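Local atomic coordinates of Ara h 8 allergen isoform (Arachis hypogaea, PDB entry 6V8J), a protein that is a plant-defence allergen of the Bet v 1 family and may bind small ligands such as abscisic acid. Residues I38-I43 against K55-E60; P32-A37 against K144-Y149; E93-V98 against A125-E130. All coordinates share one frame; numbering follows the deposited sequence.

Interaction 1. Residues I38-I43 against K55-E60; sequences IQSIEI and KVTAVE. With NA (sodium ion), chain E.
Ile38-Ile43 and Lys55-Glu60 pair as antiparallel strands whose axes come within 4.3 Å, with Ser40/Thr57 and Glu42/Lys55 as hydrogen-bonded pairs and Ile38/Ala58 and Ile41/Val56 as non-hydrogen-bonded ones. The register slips by one residue at a classic beta bulge, where Gln39 and Ser40 both face Thr57. Thr57 O takes the amide of Ser40 at 3.3 Å from N to O, while the amide of Gln39 adds a weak, bent bond. Further along, Lys55 N gives a straight bond of 2.7 Å to Glu42 O.

On the face carrying Ile41 and Val56 the two branched side chains run side by side, Ile41 CG1 lying 4.0 Å from Val56 CG2. Branching at CB suits both to extended backbone, and their apolar bulk covers the strands on the side where helix 27-34 lies. On the other face Ser40 and Thr57 turn their hydroxyls together: chi1 of 65° sets Ser40 OG between its own N and C, 3.4 Å from Thr57 CB. One water accepts from both hydroxyls, at 2.7 Å from Ser40 OG and 2.8 Å from Thr57 OG1, and donates to Lys55 O. Gln39 reaches obliquely over Thr57 and Val59, laying NE2 3.5 Å from Val59 CG1. Glu42 OE1 touches the aliphatic part of Lys55, whose bent chain carries NZ away.

Among the paired residues, Ile38, Ile41, Val56 and Ala58 lie on one face and Ser40, Glu42, Lys55 and Thr57 on the other. Ile38 O, just before the bulge, binds sodium, and the shared water couples two short polar side chains to the backbone.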
loop_
_atom_site.group_PDB
_atom_site.type_symbol
_atom_site.label_atom_id
_atom_site.label_comp_id
_atom_site.label_asym_id
_atom_site.label_seq_id
_atom_site.Cartn_x
_atom_site.Cartn_y
_atom_site.Cartn_z
ATOM N N ILE A 38 -7.868 -5.604 -9.122
ATOM C CA ILE A 38 -8.468 -4.915 -7.947
ATOM C C ILE A 38 -9.824 -4.312 -8.339
ATOM O O ILE A 38 -9.826 -3.339 -9.028
ATOM C CB ILE A 38 -7.458 -3.873 -7.441
ATOM C CG1 ILE A 38 -6.422 -4.513 -6.520
ATOM C CG2 ILE A 38 -8.160 -2.695 -6.808
ATOM C CD1 ILE A 38 -5.222 -3.658 -6.288
ATOM N N GLN A 39 -10.925 -4.946 -7.941
ATOM C CA GLN A 39 -12.301 -4.554 -8.346
ATOM C C GLN A 39 -12.734 -3.204 -7.773
ATOM O O GLN A 39 -13.352 -2.443 -8.492
ATOM C CB GLN A 39 -13.302 -5.587 -7.841
ATOM C CG GLN A 39 -13.737 -6.600 -8.876
ATOM C CD GLN A 39 -14.774 -7.496 -8.257
ATOM O OE1 GLN A 39 -15.571 -7.059 -7.456
ATOM N NE2 GLN A 39 -14.745 -8.761 -8.629
ATOM N N SER A 40 -12.454 -2.966 -6.496
ATOM C CA SER A 40 -13.101 -1.868 -5.733
ATOM C C SER A 40 -12.347 -1.641 -4.425
ATOM O O SER A 40 -11.693 -2.539 -3.971
ATOM C CB SER A 40 -14.561 -2.115 -5.477
ATOM O OG SER A 40 -14.761 -3.227 -4.644
ATOM N N ILE A 41 -12.404 -0.416 -3.935
ATOM C CA ILE A 41 -11.878 0.027 -2.612
ATOM C C ILE A 41 -12.997 0.886 -2.037
ATOM O O ILE A 41 -13.351 1.882 -2.695
ATOM C CB ILE A 41 -10.539 0.790 -2.737
ATOM C CG1 ILE A 41 -9.500 -0.042 -3.498
ATOM C CG2 ILE A 41 -10.067 1.231 -1.339
ATOM C CD1 ILE A 41 -8.169 0.611 -3.649
ATOM N N GLU A 42 -13.586 0.456 -0.919
ATOM C CA GLU A 42 -14.712 1.152 -0.276
ATOM C C GLU A 42 -14.351 1.398 1.185
ATOM O O GLU A 42 -13.716 0.512 1.800
ATOM C CB GLU A 42 -15.971 0.289 -0.335
ATOM C CG GLU A 42 -16.372 -0.228 -1.699
ATOM C CD GLU A 42 -17.177 -1.501 -1.544
ATOM O OE1 GLU A 42 -16.618 -2.489 -1.009
ATOM O OE2 GLU A 42 -18.362 -1.479 -1.876
ATOM N N ILE A 43 -14.821 2.507 1.740
ATOM C CA ILE A 43 -14.732 2.763 3.203
ATOM C C ILE A 43 -15.731 1.856 3.929
ATOM O O ILE A 43 -16.930 1.910 3.611
ATOM C CB ILE A 43 -14.936 4.244 3.538
ATOM C CG1 ILE A 43 -13.936 5.131 2.788
ATOM C CG2 ILE A 43 -14.829 4.426 5.039
ATOM C CD1 ILE A 43 -13.853 6.555 3.316
ATOM N N LYS A 55 -12.181 -1.616 2.552
ATOM C CA LYS A 55 -12.241 -2.987 1.994
ATOM C C LYS A 55 -11.808 -2.922 0.532
ATOM O O LYS A 55 -12.407 -2.154 -0.219
ATOM C CB LYS A 55 -13.662 -3.540 2.170
ATOM C CG LYS A 55 -14.026 -4.760 1.325
ATOM C CD LYS A 55 -15.466 -5.241 1.519
ATOM C CE LYS A 55 -15.620 -5.947 2.855
ATOM N NZ LYS A 55 -17.007 -5.980 3.402
ATOM N N VAL A 56 -10.751 -3.653 0.181
ATOM C CA VAL A 56 -10.191 -3.791 -1.191
ATOM C C VAL A 56 -10.660 -5.151 -1.703
ATOM O O VAL A 56 -10.258 -6.169 -1.122
ATOM C CB VAL A 56 -8.653 -3.661 -1.218
ATOM C CG1 VAL A 56 -8.101 -3.778 -2.620
ATOM C CG2 VAL A 56 -8.172 -2.369 -0.561
ATOM N N THR A 57 -11.518 -5.116 -2.716
ATOM C CA THR A 57 -11.975 -6.342 -3.401
ATOM C C THR A 57 -11.081 -6.579 -4.619
ATOM O O THR A 57 -10.892 -5.650 -5.403
ATOM C CB THR A 57 -13.453 -6.268 -3.774
ATOM O OG1 THR A 57 -14.175 -5.795 -2.642
ATOM C CG2 THR A 57 -14.005 -7.602 -4.221
ATOM N N ALA A 58 -10.540 -7.791 -4.703
ATOM C CA ALA A 58 -9.651 -8.255 -5.782
ATOM C C ALA A 58 -10.257 -9.532 -6.371
ATOM O O ALA A 58 -10.786 -10.357 -5.617
ATOM C CB ALA A 58 -8.292 -8.502 -5.209
ATOM N N VAL A 59 -10.192 -9.668 -7.691
ATOM C CA VAL A 59 -10.579 -10.942 -8.353
ATOM C C VAL A 59 -9.419 -11.409 -9.231
ATOM O O VAL A 59 -8.870 -10.577 -9.956
ATOM C CB VAL A 59 -11.874 -10.750 -9.153
ATOM C CG1 VAL A 59 -11.726 -9.644 -10.184
ATOM C CG2 VAL A 59 -12.324 -12.049 -9.792
ATOM N N GLU A 60 -9.040 -12.681 -9.114
ATOM C CA GLU A 60 -8.141 -13.329 -10.103
ATOM C C GLU A 60 -8.572 -14.780 -10.329
ATOM O O GLU A 60 -8.839 -15.482 -9.348
ATOM C CB GLU A 60 -6.699 -13.253 -9.621
ATOM C CG GLU A 60 -6.536 -13.689 -8.188
ATOM C CD GLU A 60 -5.176 -13.300 -7.640
ATOM O OE1 GLU A 60 -4.351 -12.825 -8.437
ATOM O OE2 GLU A 60 -4.957 -13.464 -6.426
HETATM NA NA NA E . -9.665 -2.976 -11.608
HETATM O O HOH W 1 -14.454 -3.054 -1.992
#

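Interaction 2. Residues P32-A37 against K144-Y149; sequences PKLIPA and KAIEGY. With NA (sodium ion), chain E.
Ala145 is the first residue of Lys144-Tyr149 to meet Pro32-Ala37, its CB standing 3.6 Å from Ile35 CD1. Ile35 has just left helical conformation, and its two torsions (chi1 -44°, chi2 -55°) fold the chain so that CD1 comes forward to the long helix although the side chain sets out in another direction. A small methyl on the helix suits this spot, because it lets the isoleucine tip settle close to the helix surface.

Ile146 follows. Its CG1 lies 4.0 Å from Leu34 CD1, and the same methyl rests 3.9 Å from Ile146 CA, so leucine touches backbone as well as side chain. One turn on from Ala145 comes Tyr149, tied by its amide to Ala145 O at 2.9 Å. With CG anti to the backbone N (chi1 171°), the ring is carried over to Leu34, and the two side chains cross at about a right angle. The branches of Leu34 divide the work: CD1 sits 3.6 Å from Tyr149 CB, while CD2 presses to 3.4 Å of ring atom CD2, a tight methyl-to-ring contact.

The joint is thus wholly apolar, made by leucine and isoleucine at the end of a short helix. Its far side is polar: Pro32 O, at 2.2 Å, and Ile35 O, at 2.5 Å, bind a sodium ion that Ile38 O also binds, which ties the turn after helix 27-34 to the start of strand 38-45. Ile146 also packs on Ala22 and Thr23 of helix 16-25, so helix 129-151 lies across both short helices, held against them near its C-terminal end.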
loop_
_atom_site.group_PDB
_atom_site.type_symbol
_atom_site.label_atom_id
_atom_site.label_comp_id
_atom_site.label_asym_id
_atom_site.label_seq_id
_atom_site.Cartn_x
_atom_site.Cartn_y
_atom_site.Cartn_z
ATOM N N PRO A 32 -8.415 0.805 -8.580
ATOM C CA PRO A 32 -9.305 -0.109 -9.291
ATOM C C PRO A 32 -9.330 0.153 -10.806
ATOM O O PRO A 32 -9.604 -0.770 -11.583
ATOM C CB PRO A 32 -10.697 0.177 -8.720
ATOM C CG PRO A 32 -10.459 0.959 -7.441
ATOM C CD PRO A 32 -9.152 1.685 -7.653
ATOM N N LYS A 33 -9.077 1.396 -11.189
ATOM C CA LYS A 33 -9.066 1.833 -12.609
ATOM C C LYS A 33 -7.806 1.284 -13.286
ATOM O O LYS A 33 -7.925 0.863 -14.418
ATOM C CB LYS A 33 -9.215 3.357 -12.718
ATOM C CG LYS A 33 -10.575 3.890 -12.275
ATOM C CD LYS A 33 -11.124 5.092 -13.017
ATOM C CE LYS A 33 -12.617 5.253 -12.789
ATOM N NZ LYS A 33 -13.207 6.243 -13.728
ATOM N N LEU A 34 -6.663 1.238 -12.594
ATOM C CA LEU A 34 -5.350 0.941 -13.214
ATOM C C LEU A 34 -4.967 -0.529 -13.053
ATOM O O LEU A 34 -4.265 -1.025 -13.925
ATOM C CB LEU A 34 -4.276 1.819 -12.570
ATOM C CG LEU A 34 -4.369 3.309 -12.835
ATOM C CD1 LEU A 34 -3.275 3.975 -12.047
ATOM C CD2 LEU A 34 -4.224 3.585 -14.342
ATOM N N ILE A 35 -5.357 -1.187 -11.965
ATOM C CA ILE A 35 -4.980 -2.600 -11.674
ATOM C C ILE A 35 -6.160 -3.496 -12.062
ATOM O O ILE A 35 -7.194 -3.496 -11.400
ATOM C CB ILE A 35 -4.587 -2.792 -10.200
ATOM C CG1 ILE A 35 -3.663 -1.691 -9.656
ATOM C CG2 ILE A 35 -4.035 -4.189 -9.989
ATOM C CD1 ILE A 35 -2.407 -1.455 -10.397
ATOM N N PRO A 36 -6.054 -4.322 -13.128
ATOM C CA PRO A 36 -7.159 -5.194 -13.521
ATOM C C PRO A 36 -7.760 -5.992 -12.356
ATOM O O PRO A 36 -8.959 -6.023 -12.246
ATOM C CB PRO A 36 -6.525 -6.130 -14.559
ATOM C CG PRO A 36 -5.408 -5.289 -15.168
ATOM C CD PRO A 36 -4.889 -4.439 -14.014
ATOM N N ALA A 37 -6.912 -6.600 -11.520
ATOM C CA ALA A 37 -7.263 -7.572 -10.446
ATOM C C ALA A 37 -8.022 -6.910 -9.299
ATOM O O ALA A 37 -8.762 -7.634 -8.578
ATOM C CB ALA A 37 -6.004 -8.228 -9.927
ATOM N N LYS A 144 3.906 2.028 -8.378
ATOM C CA LYS A 144 4.528 2.303 -9.707
ATOM C C LYS A 144 3.465 2.455 -10.803
ATOM O O LYS A 144 3.617 3.320 -11.662
ATOM C CB LYS A 144 5.617 1.267 -9.977
ATOM C CG LYS A 144 6.819 1.423 -9.063
ATOM C CD LYS A 144 7.690 0.219 -8.980
ATOM C CE LYS A 144 9.083 0.572 -8.515
ATOM N NZ LYS A 144 9.849 1.271 -9.567
ATOM N N ALA A 145 2.409 1.656 -10.739
ATOM C CA ALA A 145 1.329 1.785 -11.732
ATOM C C ALA A 145 0.727 3.184 -11.620
ATOM O O ALA A 145 0.551 3.834 -12.635
ATOM C CB ALA A 145 0.289 0.717 -11.481
ATOM N N ILE A 146 0.466 3.636 -10.397
ATOM C CA ILE A 146 -0.055 5.008 -10.164
ATOM C C ILE A 146 1.012 6.016 -10.595
ATOM O O ILE A 146 0.644 6.985 -11.213
ATOM C CB ILE A 146 -0.485 5.189 -8.695
ATOM C CG1 ILE A 146 -1.661 4.269 -8.359
ATOM C CG2 ILE A 146 -0.779 6.644 -8.384
ATOM C CD1 ILE A 146 -1.980 4.180 -6.897
ATOM N N GLU A 147 2.272 5.757 -10.270
ATOM C CA GLU A 147 3.374 6.700 -10.591
ATOM C C GLU A 147 3.477 6.859 -12.109
ATOM O O GLU A 147 3.538 7.972 -12.567
ATOM C CB GLU A 147 4.700 6.142 -10.074
ATOM C CG GLU A 147 5.838 7.133 -10.121
ATOM C CD GLU A 147 7.189 6.567 -9.733
ATOM O OE1 GLU A 147 7.224 5.438 -9.305
ATOM O OE2 GLU A 147 8.186 7.270 -9.876
ATOM N N GLY A 148 3.418 5.740 -12.828
ATOM C CA GLY A 148 3.394 5.734 -14.304
ATOM C C GLY A 148 2.180 6.449 -14.852
ATOM O O GLY A 148 2.326 7.234 -15.773
ATOM N N TYR A 149 1.027 6.266 -14.221
ATOM C CA TYR A 149 -0.202 6.950 -14.681
ATOM C C TYR A 149 -0.011 8.465 -14.615
ATOM O O TYR A 149 -0.420 9.139 -15.523
ATOM C CB TYR A 149 -1.386 6.528 -13.813
ATOM C CG TYR A 149 -2.638 7.318 -14.067
ATOM C CD1 TYR A 149 -2.877 8.517 -13.426
ATOM C CD2 TYR A 149 -3.579 6.871 -14.966
ATOM C CE1 TYR A 149 -4.030 9.246 -13.655
ATOM C CE2 TYR A 149 -4.739 7.583 -15.204
ATOM C CZ TYR A 149 -4.969 8.771 -14.548
ATOM O OH TYR A 149 -6.112 9.455 -14.805
HETATM NA NA NA E . -9.665 -2.976 -11.608
#

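Interaction 3. Residues E93-V98 against A125-E130; sequences EILEKV and APLPDE. With SO4 (sulfate ion), chain H.
Ala125 O is gripped by two donors, Thr121 OG1 and His4 NE2, which fix the peptide just where the methyl of Ala125 comes up against Ile94. Those bonds tie the loop to strands 110-121 and 3-12.

The contact itself is apolar and small. Ile94 does its touching through the branch CG2: chi1 of -71° puts CG1 beside the backbone N and leaves CG2 anti to it, facing the loop. This methyl lies 4.2 Å from Ala125 CB and 4.3 Å from Pro128 CD, reaching between the small residue and the proline ring. Leu95 and Leu127 meet obliquely, branch to branch, with Leu95 CD2 at 3.9 Å from Leu127 CD1. The ends of the two side chains bring these methyls together; Leu95 packs further on Val131 and Val135 of the long helix.

Pro128 holds the N-cap position of helix 129-151. It suits this place because its ring restrains the backbone without needing an amide hydrogen, and its CD packs on the Ile94 methyl. On strand 95-107, Lys97 extends to a sulfate, probably from the crystallisation liquor, with a weak bond of 3.3 Å from NZ to O4.

Glu96 and Lys97 both face His120, a classic beta bulge at the corner of the strand. The whole fits the Bet v 1 fold, in which a curved antiparallel sheet wraps round one long C-terminal helix: here the loop leading to that helix is packed by Ile94 and Leu95, at the start of strand 95-107.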
loop_
_atom_site.group_PDB
_atom_site.type_symbol
_atom_site.label_atom_id
_atom_site.label_comp_id
_atom_site.label_asym_id
_atom_site.label_seq_id
_atom_site.Cartn_x
_atom_site.Cartn_y
_atom_site.Cartn_z
ATOM N N GLU A 93 -1.406 -17.592 4.481
ATOM C CA GLU A 93 -1.960 -17.893 5.827
ATOM C C GLU A 93 -0.990 -17.487 6.943
ATOM O O GLU A 93 -1.438 -17.463 8.072
ATOM C CB GLU A 93 -2.442 -19.342 5.939
ATOM N N ILE A 94 0.284 -17.204 6.660
ATOM C CA ILE A 94 1.233 -17.048 7.808
ATOM C C ILE A 94 1.179 -15.621 8.365
ATOM O O ILE A 94 1.637 -15.424 9.494
ATOM C CB ILE A 94 2.669 -17.510 7.492
ATOM C CG1 ILE A 94 2.738 -19.032 7.382
ATOM C CG2 ILE A 94 3.623 -17.012 8.566
ATOM C CD1 ILE A 94 2.361 -19.746 8.659
ATOM N N LEU A 95 0.639 -14.687 7.589
ATOM C CA LEU A 95 0.605 -13.257 7.977
ATOM C C LEU A 95 -0.597 -13.007 8.895
ATOM O O LEU A 95 -1.691 -13.452 8.564
ATOM C CB LEU A 95 0.512 -12.441 6.688
ATOM C CG LEU A 95 1.694 -12.634 5.742
ATOM C CD1 LEU A 95 1.560 -11.769 4.501
ATOM C CD2 LEU A 95 2.995 -12.344 6.464
ATOM N N GLU A 96 -0.394 -12.307 10.006
ATOM C CA GLU A 96 -1.538 -11.663 10.700
ATOM C C GLU A 96 -1.840 -10.355 9.978
ATOM O O GLU A 96 -2.978 -10.116 9.632
ATOM C CB GLU A 96 -1.181 -11.351 12.152
ATOM C CG GLU A 96 -1.076 -12.566 13.057
ATOM C CD GLU A 96 -0.582 -12.235 14.457
ATOM O OE1 GLU A 96 -0.083 -13.144 15.147
ATOM O OE2 GLU A 96 -0.670 -11.053 14.834
ATOM N N LYS A 97 -0.799 -9.576 9.709
ATOM C CA LYS A 97 -0.996 -8.208 9.190
ATOM C C LYS A 97 0.339 -7.667 8.681
ATOM O O LYS A 97 1.359 -8.132 9.127
ATOM C CB LYS A 97 -1.572 -7.283 10.268
ATOM C CG LYS A 97 -0.681 -7.042 11.477
ATOM C CD LYS A 97 -1.263 -6.108 12.514
ATOM C CE LYS A 97 -0.374 -5.873 13.710
ATOM N NZ LYS A 97 -0.954 -4.957 14.719
ATOM N N VAL A 98 0.276 -6.705 7.773
ATOM C CA VAL A 98 1.500 -6.022 7.255
ATOM C C VAL A 98 1.304 -4.521 7.431
ATOM O O VAL A 98 0.356 -3.969 6.854
ATOM C CB VAL A 98 1.841 -6.414 5.806
ATOM C CG1 VAL A 98 3.211 -5.860 5.414
ATOM C CG2 VAL A 98 1.812 -7.917 5.608
ATOM N N ALA A 125 6.517 -17.412 14.139
ATOM C CA ALA A 125 6.931 -17.951 12.833
ATOM C C ALA A 125 7.867 -16.947 12.159
ATOM O O ALA A 125 7.614 -15.763 12.255
ATOM C CB ALA A 125 5.699 -18.166 12.004
ATOM N N PRO A 126 8.921 -17.380 11.441
ATOM C CA PRO A 126 9.639 -16.500 10.533
ATOM C C PRO A 126 8.878 -16.203 9.234
ATOM O O PRO A 126 7.884 -16.838 8.964
ATOM C CB PRO A 126 10.937 -17.252 10.243
ATOM C CG PRO A 126 10.575 -18.689 10.431
ATOM C CD PRO A 126 9.527 -18.702 11.515
ATOM N N LEU A 127 9.377 -15.219 8.487
ATOM C CA LEU A 127 8.697 -14.710 7.268
ATOM C C LEU A 127 9.181 -15.526 6.070
ATOM O O LEU A 127 10.350 -15.473 5.724
ATOM C CB LEU A 127 8.998 -13.215 7.089
ATOM C CG LEU A 127 8.329 -12.565 5.875
ATOM C CD1 LEU A 127 6.810 -12.662 5.980
ATOM C CD2 LEU A 127 8.759 -11.104 5.698
ATOM N N PRO A 128 8.305 -16.313 5.406
ATOM C CA PRO A 128 8.694 -17.022 4.193
ATOM C C PRO A 128 9.081 -16.030 3.082
ATOM O O PRO A 128 8.440 -15.001 2.959
ATOM C CB PRO A 128 7.439 -17.821 3.810
ATOM C CG PRO A 128 6.569 -17.822 5.034
ATOM C CD PRO A 128 6.896 -16.538 5.758
ATOM N N ASP A 129 10.104 -16.386 2.309
ATOM C CA ASP A 129 10.642 -15.634 1.139
ATOM C C ASP A 129 9.506 -15.297 0.164
ATOM O O ASP A 129 9.410 -14.119 -0.274
ATOM C CB ASP A 129 11.688 -16.446 0.360
ATOM C CG ASP A 129 13.064 -16.504 0.996
ATOM O OD1 ASP A 129 13.107 -16.488 2.241
ATOM O OD2 ASP A 129 14.068 -16.568 0.243
ATOM N N GLU A 130 8.687 -16.294 -0.180
ATOM C CA GLU A 130 7.646 -16.158 -1.240
ATOM C C GLU A 130 6.628 -15.113 -0.783
ATOM O O GLU A 130 6.141 -14.351 -1.629
ATOM C CB GLU A 130 6.918 -17.476 -1.546
ATOM C CG GLU A 130 7.829 -18.670 -1.774
ATOM C CD GLU A 130 8.270 -19.395 -0.508
ATOM O OE1 GLU A 130 7.941 -18.921 0.584
ATOM O OE2 GLU A 130 8.972 -20.408 -0.615
HETATM S S SO4 H . -5.204 -4.311 14.817
HETATM O O1 SO4 H . -5.323 -5.397 13.876
HETATM O O2 SO4 H . -6.303 -3.394 14.649
HETATM O O3 SO4 H . -5.227 -4.841 16.155
HETATM O O4 SO4 H . -3.960 -3.622 14.592
#

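How the interactions relate
Interactions 1 and 2 adjoin, their centres about 13 Å apart; Val59 N probably bonds to Ala37 O, and one sodium ion touches both, helix 27-34 being followed in the chain by strand 38-45. Interaction 3 lies farther off, its centre about 22 Å from that of interaction 1 and 25 Å from that of interaction 2. It shares the seven-stranded sheet with the first and helix 129-151 with the second, near opposite ends of that helix. Along the chain, interaction 1 closes before interaction 3 opens, and interaction 2 spans both. Together they fasten sheet, short helices and long helix into the Bet v 1 fold, whose interior can hold ligands in relatives.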